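Local coordinates for capsular polysaccharide export system protein KpsC (Thermosulfurimonas dismutans, PDB 6MGD) that probably transfers Kdo in beta-2,7 linkage from its CMP-activated donor while building the conserved glycolipid that carries Gram-negative bacterial capsules, at residues P149-V162 / V185-H199. Residues are numbered along the deposited sequence; the frame is centred on the assembly and turned at random.
Sequences PRTDKKIIVVPGQV and VREHNPNAYIVYKPH
A beta-alpha-beta crossover joins strand 155-159 to strand 193-197 through helix 178-188, in the parallel six-stranded sheet of one of the two Rossmann-like domains expected of a GT-B glycosyltransferase. The strands illustrate regular parallel pairing: Ile156 and Val158 each bond to the two neighbours of the residue facing them, while Lys154 and Gly160 add one bond apiece at the ends. Tyr193 O accepts from Ile156 N, Ile156 O from Val195 N and Val195 O from Val158 N, and the ladder continues until Gly160 N reaches Lys197 O at 2.7 Å. On its other edge, strand 155-159 is bonded to strand 238-241.

The two faces differ. Beneath the helix, Ile156 and Val158 pack against Val185; Val158 CG2 lies 3.9 Å from Val185 CG2, the two side chains running antiparallel past one another. The Ile156 side chain runs roughly perpendicular to that of Asn189, bringing Ile156 CD1 to 3.4 Å from Asn189 CG, and that amide is held by its own bond from Asn189 ND2 to a lone pair of Val185 O. On the reverse face, Tyr193 turns CG anti to its N (chi1 -172°), which carries the ring under Pro149; Pro149 CG stands over one ring face, 3.7 Å from the Tyr193 centroid, in a CH-pi contact. Ile155 CD1 lies alongside Tyr193 CB, and Glu222 binds the hydroxyl. A serine in place of Tyr193 would probably leave Pro149 without its aromatic platform and Glu222 without this phenolic partner.

Tyr196, still in its strand, reaches with OH to 3.3 Å from Gly160 CA, just beyond strand 155-159; farther on, His199 ND1 is bonded to Asp201 N. Gly160 O lies at the edge of the His199 ring, and Val162 CG2 sits over one face, 3.5 Å from the His199 centroid.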
ATOM      1  N   PRO A 149       4.671  21.710  17.601  1.00 87.32           N
ATOM      2  CA  PRO A 149       4.151  22.525  18.702  1.00 84.65           C
ATOM      3  C   PRO A 149       4.686  22.060  20.046  1.00 85.82           C
ATOM      4  O   PRO A 149       4.906  20.869  20.281  1.00 84.21           O
ATOM      5  CB  PRO A 149       2.635  22.320  18.608  1.00 81.94           C
ATOM      6  CG  PRO A 149       2.497  20.966  17.991  1.00 78.77           C
ATOM      7  CD  PRO A 149       3.631  20.852  17.008  1.00 84.15           C
ATOM      8  N   ARG A 150       4.901  23.027  20.933  1.00 88.91           N
ATOM      9  CA  ARG A 150       5.346  22.768  22.300  1.00 90.64           C
ATOM     10  C   ARG A 150       4.115  22.806  23.195  1.00 89.91           C
ATOM     11  O   ARG A 150       3.615  23.881  23.538  1.00 91.76           O
ATOM     12  CB  ARG A 150       6.389  23.791  22.738  1.00 94.87           C
ATOM     13  CG  ARG A 150       7.684  23.746  21.947  1.00 95.97           C
ATOM     14  CD  ARG A 150       8.432  22.451  22.198  1.00 95.01           C
ATOM     15  NE  ARG A 150       8.665  22.225  23.621  1.00 96.74           N
ATOM     16  CZ  ARG A 150       9.669  22.757  24.310  1.00100.46           C
ATOM     17  NH1 ARG A 150      10.541  23.555  23.707  1.00102.82           N
ATOM     18  NH2 ARG A 150       9.803  22.493  25.602  1.00102.02           N
ATOM     19  N   THR A 151       3.621  21.630  23.574  1.00 87.37           N
ATOM     20  CA  THR A 151       2.422  21.543  24.393  1.00 86.54           C
ATOM     21  C   THR A 151       2.503  20.303  25.270  1.00 85.54           C
ATOM     22  O   THR A 151       3.354  19.430  25.079  1.00 84.93           O
ATOM     23  CB  THR A 151       1.155  21.512  23.529  1.00 83.57           C
ATOM     24  OG1 THR A 151       0.001  21.678  24.362  1.00 83.45           O
ATOM     25  CG2 THR A 151       1.052  20.188  22.791  1.00 80.06           C
ATOM     26  N   ASP A 152       1.598  20.238  26.245  1.00 85.57           N
ATOM     27  CA  ASP A 152       1.480  19.094  27.136  1.00 84.67           C
ATOM     28  C   ASP A 152       0.535  18.024  26.604  1.00 80.67           C
ATOM     29  O   ASP A 152       0.487  16.925  27.167  1.00 79.59           O
ATOM     30  CB  ASP A 152       1.003  19.553  28.517  1.00 87.12           C
ATOM     31  CG  ASP A 152      -0.292  20.343  28.451  1.00 86.78           C
ATOM     32  OD1 ASP A 152      -0.545  20.987  27.410  1.00 85.95           O
ATOM     33  OD2 ASP A 152      -1.057  20.320  29.438  1.00 87.49           O
ATOM     34  N   LYS A 153      -0.214  18.318  25.545  1.00 78.64           N
ATOM     35  CA  LYS A 153      -1.161  17.368  24.988  1.00 75.03           C
ATOM     36  C   LYS A 153      -0.442  16.338  24.121  1.00 73.37           C
ATOM     37  O   LYS A 153       0.664  16.563  23.624  1.00 75.47           O
ATOM     38  CB  LYS A 153      -2.221  18.095  24.159  1.00 73.86           C
ATOM     39  CG  LYS A 153      -2.823  19.304  24.849  1.00 76.19           C
ATOM     40  CD  LYS A 153      -3.504  20.227  23.852  1.00 75.76           C
ATOM     41  CE  LYS A 153      -3.864  21.557  24.494  1.00 79.22           C
ATOM     42  NZ  LYS A 153      -4.365  22.540  23.494  1.00 79.50           N
ATOM     43  N   LYS A 154      -1.093  15.191  23.941  1.00 74.04           N
ATOM     44  CA  LYS A 154      -0.549  14.153  23.077  1.00 72.84           C
ATOM     45  C   LYS A 154      -0.608  14.602  21.623  1.00 71.34           C
ATOM     46  O   LYS A 154      -1.642  15.080  21.149  1.00 66.65           O
ATOM     47  CB  LYS A 154      -1.318  12.845  23.265  1.00 71.49           C
ATOM     48  CG  LYS A 154      -0.771  11.686  22.448  1.00 71.09           C
ATOM     49  CD  LYS A 154      -1.194  10.343  23.024  1.00 69.67           C
ATOM     50  CE  LYS A 154      -2.689  10.117  22.898  1.00 67.98           C
ATOM     51  NZ  LYS A 154      -3.077   8.766  23.393  1.00 66.81           N
ATOM     52  N   ILE A 155       0.509  14.459  20.918  1.00 71.65           N
ATOM     53  CA  ILE A 155       0.615  14.876  19.523  1.00 71.41           C
ATOM     54  C   ILE A 155       0.093  13.751  18.636  1.00 68.24           C
ATOM     55  O   ILE A 155       0.652  12.648  18.624  1.00 68.27           O
ATOM     56  CB  ILE A 155       2.063  15.240  19.158  1.00 75.35           C
ATOM     57  CG1 ILE A 155       2.603  16.317  20.103  1.00 79.95           C
ATOM     58  CG2 ILE A 155       2.144  15.730  17.717  1.00 73.08           C
ATOM     59  CD1 ILE A 155       1.875  17.640  20.000  1.00 73.93           C
ATOM     60  N   ILE A 156      -0.977  14.030  17.893  1.00 65.94           N
ATOM     61  CA  ILE A 156      -1.555  13.094  16.933  1.00 62.35           C
ATOM     62  C   ILE A 156      -1.444  13.704  15.538  1.00 62.45           C
ATOM     63  O   ILE A 156      -1.740  14.890  15.352  1.00 62.37           O
ATOM     64  CB  ILE A 156      -3.020  12.755  17.280  1.00 60.18           C
ATOM     65  CG1 ILE A 156      -3.100  11.934  18.568  1.00 59.88           C
ATOM     66  CG2 ILE A 156      -3.684  11.989  16.143  1.00 56.66           C
ATOM     67  CD1 ILE A 156      -4.501  11.419  18.883  1.00 57.75           C
ATOM     68  N   VAL A 157      -0.999  12.900  14.568  1.00 59.97           N
ATOM     69  CA  VAL A 157      -0.876  13.318  13.175  1.00 62.14           C
ATOM     70  C   VAL A 157      -1.842  12.491  12.337  1.00 62.62           C
ATOM     71  O   VAL A 157      -1.994  11.283  12.553  1.00 56.35           O
ATOM     72  CB  VAL A 157       0.570  13.170  12.649  1.00 64.75           C
ATOM     73  CG1 VAL A 157       1.012  11.714  12.655  1.00 64.75           C
ATOM     74  CG2 VAL A 157       0.714  13.769  11.250  1.00 65.71           C
ATOM     75  N   VAL A 158      -2.505  13.150  11.392  1.00 58.65           N
ATOM     76  CA  VAL A 158      -3.465  12.501  10.504  1.00 56.74           C
ATOM     77  C   VAL A 158      -3.119  12.850   9.062  1.00 59.75           C
ATOM     78  O   VAL A 158      -3.274  14.008   8.652  1.00 60.49           O
ATOM     79  CB  VAL A 158      -4.910  12.912  10.839  1.00 55.58           C
ATOM     80  CG1 VAL A 158      -5.876  12.384   9.786  1.00 53.98           C
ATOM     81  CG2 VAL A 158      -5.306  12.412  12.220  1.00 54.64           C
ATOM     82  N   PRO A 159      -2.637  11.894   8.263  1.00 59.40           N
ATOM     83  CA  PRO A 159      -2.347  12.171   6.848  1.00 60.96           C
ATOM     84  C   PRO A 159      -3.614  12.045   6.017  1.00 60.97           C
ATOM     85  O   PRO A 159      -4.261  10.996   6.008  1.00 60.44           O
ATOM     86  CB  PRO A 159      -1.320  11.091   6.483  1.00 61.23           C
ATOM     87  CG  PRO A 159      -1.651   9.954   7.390  1.00 59.07           C
ATOM     88  CD  PRO A 159      -2.188  10.551   8.671  1.00 58.56           C
ATOM     89  N   GLY A 160      -3.976  13.124   5.330  1.00 62.70           N
ATOM     90  CA  GLY A 160      -5.118  13.073   4.442  1.00 61.80           C
ATOM     91  C   GLY A 160      -4.837  12.242   3.204  1.00 61.80           C
ATOM     92  O   GLY A 160      -3.697  12.091   2.766  1.00 61.72           O
ATOM     93  N   GLN A 161      -5.904  11.692   2.635  1.00 60.60           N
ATOM     94  CA  GLN A 161      -5.823  10.892   1.425  1.00 61.02           C
ATOM     95  C   GLN A 161      -6.690  11.508   0.338  1.00 61.79           C
ATOM     96  O   GLN A 161      -7.553  12.350   0.601  1.00 62.22           O
ATOM     97  CB  GLN A 161      -6.275   9.446   1.674  1.00 59.10           C
ATOM     98  CG  GLN A 161      -5.456   8.682   2.698  1.00 58.81           C
ATOM     99  CD  GLN A 161      -5.954   7.260   2.882  1.00 57.86           C
ATOM    100  OE1 GLN A 161      -6.017   6.751   4.001  1.00 56.95           O
ATOM    101  NE2 GLN A 161      -6.310   6.610   1.778  1.00 58.00           N
ATOM    102  N   VAL A 162      -6.451  11.076  -0.896  1.00 60.86           N
ATOM    103  CA  VAL A 162      -7.364  11.377  -1.991  1.00 61.67           C
ATOM    104  C   VAL A 162      -8.579  10.474  -1.833  1.00 60.51           C
ATOM    105  O   VAL A 162      -8.457   9.245  -1.850  1.00 58.99           O
ATOM    106  CB  VAL A 162      -6.687  11.174  -3.353  1.00 61.68           C
ATOM    107  CG1 VAL A 162      -7.447  11.923  -4.439  1.00 62.24           C
ATOM    108  CG2 VAL A 162      -5.240  11.628  -3.290  1.00 63.16           C
ATOM    109  N   VAL A 185     -11.336  10.953  14.644  1.00 58.29           N
ATOM    110  CA  VAL A 185     -10.092  11.055  15.404  1.00 57.56           C
ATOM    111  C   VAL A 185     -10.294  11.920  16.641  1.00 60.57           C
ATOM    112  O   VAL A 185      -9.825  11.583  17.735  1.00 61.18           O
ATOM    113  CB  VAL A 185      -8.957  11.600  14.515  1.00 55.65           C
ATOM    114  CG1 VAL A 185      -7.750  11.975  15.364  1.00 56.42           C
ATOM    115  CG2 VAL A 185      -8.555  10.572  13.471  1.00 51.86           C
ATOM    116  N   ARG A 186     -11.003  13.040  16.493  1.00 59.55           N
ATOM    117  CA  ARG A 186     -11.204  13.928  17.631  1.00 63.46           C
ATOM    118  C   ARG A 186     -12.139  13.309  18.664  1.00 66.67           C
ATOM    119  O   ARG A 186     -11.928  13.472  19.871  1.00 68.66           O
ATOM    120  CB  ARG A 186     -11.739  15.283  17.167  1.00 63.99           C
ATOM    121  CG  ARG A 186     -12.098  16.212  18.317  1.00 67.22           C
ATOM    122  CD  ARG A 186     -11.550  17.618  18.125  1.00 69.59           C
ATOM    123  NE  ARG A 186     -10.089  17.659  18.088  1.00 69.09           N
ATOM    124  CZ  ARG A 186      -9.312  17.668  19.167  1.00 70.99           C
ATOM    125  NH1 ARG A 186      -9.852  17.627  20.377  1.00 74.46           N
ATOM    126  NH2 ARG A 186      -7.993  17.715  19.041  1.00 70.19           N
ATOM    127  N   GLU A 187     -13.175  12.591  18.216  1.00 65.25           N
ATOM    128  CA  GLU A 187     -14.111  11.994  19.166  1.00 69.62           C
ATOM    129  C   GLU A 187     -13.409  10.995  20.076  1.00 68.37           C
ATOM    130  O   GLU A 187     -13.714  10.912  21.272  1.00 70.88           O
ATOM    131  CB  GLU A 187     -15.270  11.315  18.430  1.00 71.77           C
ATOM    132  CG  GLU A 187     -15.959  12.155  17.355  1.00 74.76           C
ATOM    133  CD  GLU A 187     -16.860  13.251  17.902  1.00 82.03           C
ATOM    134  OE1 GLU A 187     -16.464  13.953  18.857  1.00 85.62           O
ATOM    135  OE2 GLU A 187     -17.976  13.415  17.362  1.00 84.39           O
ATOM    136  N   HIS A 188     -12.458  10.233  19.532  1.00 66.64           N
ATOM    137  CA  HIS A 188     -11.719   9.271  20.338  1.00 66.36           C
ATOM    138  C   HIS A 188     -10.591   9.915  21.136  1.00 66.29           C
ATOM    139  O   HIS A 188     -10.105   9.303  22.093  1.00 68.10           O
ATOM    140  CB  HIS A 188     -11.153   8.159  19.449  1.00 64.62           C
ATOM    141  CG  HIS A 188     -12.198   7.257  18.869  1.00 64.40           C
ATOM    142  ND1 HIS A 188     -12.877   7.551  17.706  1.00 63.34           N
ATOM    143  CD2 HIS A 188     -12.685   6.067  19.296  1.00 65.80           C
ATOM    144  CE1 HIS A 188     -13.734   6.581  17.439  1.00 62.99           C
ATOM    145  NE2 HIS A 188     -13.637   5.668  18.389  1.00 64.87           N
ATOM    146  N   ASN A 189     -10.171  11.128  20.776  1.00 67.26           N
ATOM    147  CA  ASN A 189      -9.071  11.818  21.455  1.00 67.86           C
ATOM    148  C   ASN A 189      -9.464  13.271  21.688  1.00 69.74           C
ATOM    149  O   ASN A 189      -9.091  14.167  20.922  1.00 70.08           O
ATOM    150  CB  ASN A 189      -7.777  11.714  20.645  1.00 64.18           C
ATOM    151  CG  ASN A 189      -7.459  10.287  20.244  1.00 60.68           C
ATOM    152  OD1 ASN A 189      -6.911   9.515  21.031  1.00 61.78           O
ATOM    153  ND2 ASN A 189      -7.802   9.928  19.013  1.00 57.41           N
ATOM    154  N   PRO A 190     -10.220  13.541  22.756  1.00 68.42           N
ATOM    155  CA  PRO A 190     -10.772  14.895  22.934  1.00 71.67           C
ATOM    156  C   PRO A 190      -9.733  15.961  23.245  1.00 74.16           C
ATOM    157  O   PRO A 190      -9.927  17.119  22.855  1.00 74.79           O
ATOM    158  CB  PRO A 190     -11.756  14.720  24.103  1.00 74.96           C
ATOM    159  CG  PRO A 190     -12.032  13.245  24.167  1.00 73.32           C
ATOM    160  CD  PRO A 190     -10.762  12.587  23.737  1.00 70.30           C
ATOM    161  N   ASN A 191      -8.644  15.617  23.935  1.00 73.20           N
ATOM    162  CA  ASN A 191      -7.686  16.610  24.406  1.00 73.01           C
ATOM    163  C   ASN A 191      -6.366  16.605  23.650  1.00 79.82           C
ATOM    164  O   ASN A 191      -5.530  17.482  23.897  1.00 83.36           O
ATOM    165  CB  ASN A 191      -7.399  16.400  25.899  1.00 77.05           C
ATOM    166  CG  ASN A 191      -8.653  16.440  26.745  1.00 80.05           C
ATOM    167  OD1 ASN A 191      -9.091  15.418  27.272  1.00 80.00           O
ATOM    168  ND2 ASN A 191      -9.236  17.626  26.885  1.00 83.29           N
ATOM    169  N   ALA A 192      -6.151  15.654  22.748  1.00 78.14           N
ATOM    170  CA  ALA A 192      -4.879  15.564  22.048  1.00 72.09           C
ATOM    171  C   ALA A 192      -4.721  16.715  21.058  1.00 69.99           C
ATOM    172  O   ALA A 192      -5.692  17.338  20.620  1.00 68.69           O
ATOM    173  CB  ALA A 192      -4.764  14.224  21.321  1.00 64.11           C
ATOM    174  N   TYR A 193      -3.467  16.999  20.709  1.00 71.01           N
ATOM    175  CA  TYR A 193      -3.151  17.986  19.683  1.00 72.15           C
ATOM    176  C   TYR A 193      -3.157  17.278  18.334  1.00 68.39           C
ATOM    177  O   TYR A 193      -2.276  16.462  18.046  1.00 67.32           O
ATOM    178  CB  TYR A 193      -1.804  18.653  19.953  1.00 75.83           C
ATOM    179  CG  TYR A 193      -1.510  19.827  19.041  1.00 76.81           C
ATOM    180  CD1 TYR A 193      -0.998  19.631  17.764  1.00 74.01           C
ATOM    181  CD2 TYR A 193      -1.746  21.132  19.457  1.00 76.23           C
ATOM    182  CE1 TYR A 193      -0.735  20.697  16.925  1.00 75.74           C
ATOM    183  CE2 TYR A 193      -1.481  22.207  18.626  1.00 83.95           C
ATOM    184  CZ  TYR A 193      -0.974  21.982  17.362  1.00 80.94           C
ATOM    185  OH  TYR A 193      -0.708  23.046  16.529  1.00 83.39           O
ATOM    186  N   ILE A 194      -4.151  17.587  17.509  1.00 70.61           N
ATOM    187  CA  ILE A 194      -4.328  16.945  16.213  1.00 68.50           C
ATOM    188  C   ILE A 194      -3.846  17.903  15.134  1.00 72.05           C
ATOM    189  O   ILE A 194      -4.321  19.041  15.045  1.00 74.77           O
ATOM    190  CB  ILE A 194      -5.793  16.543  15.980  1.00 66.63           C
ATOM    191  CG1 ILE A 194      -6.272  15.620  17.103  1.00 67.35           C
ATOM    192  CG2 ILE A 194      -5.947  15.871  14.625  1.00 63.48           C
ATOM    193  CD1 ILE A 194      -7.715  15.194  16.972  1.00 66.92           C
ATOM    194  N   VAL A 195      -2.900  17.445  14.322  1.00 70.57           N
ATOM    195  CA  VAL A 195      -2.404  18.194  13.175  1.00 73.68           C
ATOM    196  C   VAL A 195      -2.741  17.396  11.923  1.00 70.09           C
ATOM    197  O   VAL A 195      -2.367  16.222  11.808  1.00 67.30           O
ATOM    198  CB  VAL A 195      -0.894  18.472  13.277  1.00 76.99           C
ATOM    199  CG1 VAL A 195      -0.151  17.244  13.775  1.00 74.32           C
ATOM    200  CG2 VAL A 195      -0.347  18.913  11.935  1.00 79.34           C
ATOM    201  N   TYR A 196      -3.458  18.025  10.996  1.00 73.09           N
ATOM    202  CA  TYR A 196      -3.906  17.371   9.775  1.00 71.11           C
ATOM    203  C   TYR A 196      -2.952  17.712   8.640  1.00 73.87           C
ATOM    204  O   TYR A 196      -2.795  18.885   8.282  1.00 77.46           O
ATOM    205  CB  TYR A 196      -5.331  17.791   9.418  1.00 70.78           C
ATOM    206  CG  TYR A 196      -5.825  17.227   8.104  1.00 68.05           C
ATOM    207  CD1 TYR A 196      -6.029  15.862   7.944  1.00 64.27           C
ATOM    208  CD2 TYR A 196      -6.102  18.061   7.028  1.00 69.90           C
ATOM    209  CE1 TYR A 196      -6.488  15.342   6.749  1.00 62.32           C
ATOM    210  CE2 TYR A 196      -6.562  17.549   5.828  1.00 68.68           C
ATOM    211  CZ  TYR A 196      -6.752  16.189   5.695  1.00 64.52           C
ATOM    212  OH  TYR A 196      -7.208  15.673   4.503  1.00 62.96           O
ATOM    213  N   LYS A 197      -2.314  16.685   8.080  1.00 72.72           N
ATOM    214  CA  LYS A 197      -1.456  16.849   6.918  1.00 75.09           C
ATOM    215  C   LYS A 197      -2.247  16.461   5.679  1.00 74.07           C
ATOM    216  O   LYS A 197      -2.397  15.262   5.395  1.00 70.44           O
ATOM    217  CB  LYS A 197      -0.198  15.990   7.044  1.00 75.78           C
ATOM    218  CG  LYS A 197       0.757  16.142   5.879  1.00 78.99           C
ATOM    219  CD  LYS A 197       1.335  14.802   5.466  1.00 76.76           C
ATOM    220  CE  LYS A 197       2.389  14.979   4.388  1.00 79.18           C
ATOM    221  NZ  LYS A 197       3.465  15.906   4.832  1.00 82.97           N
ATOM    222  N   PRO A 198      -2.774  17.415   4.918  1.00 73.95           N
ATOM    223  CA  PRO A 198      -3.570  17.056   3.741  1.00 73.29           C
ATOM    224  C   PRO A 198      -2.704  16.431   2.660  1.00 73.15           C
ATOM    225  O   PRO A 198      -1.506  16.705   2.553  1.00 76.16           O
ATOM    226  CB  PRO A 198      -4.148  18.399   3.284  1.00 77.15           C
ATOM    227  CG  PRO A 198      -3.151  19.404   3.758  1.00 81.04           C
ATOM    228  CD  PRO A 198      -2.617  18.872   5.061  1.00 78.61           C
ATOM    229  N   HIS A 199      -3.327  15.572   1.863  1.00 73.33           N
ATOM    230  CA  HIS A 199      -2.607  14.924   0.780  1.00 73.85           C
ATOM    231  C   HIS A 199      -2.149  15.974  -0.231  1.00 80.58           C
ATOM    232  O   HIS A 199      -2.882  16.930  -0.509  1.00 84.03           O
ATOM    233  CB  HIS A 199      -3.491  13.879   0.097  1.00 71.46           C
ATOM    234  CG  HIS A 199      -2.750  12.991  -0.854  1.00 70.48           C
ATOM    235  ND1 HIS A 199      -2.545  13.323  -2.176  1.00 73.94           N
ATOM    236  CD2 HIS A 199      -2.159  11.787  -0.672  1.00 68.78           C
ATOM    237  CE1 HIS A 199      -1.862  12.361  -2.769  1.00 73.35           C
ATOM    238  NE2 HIS A 199      -1.616  11.416  -1.878  1.00 70.92           N
TER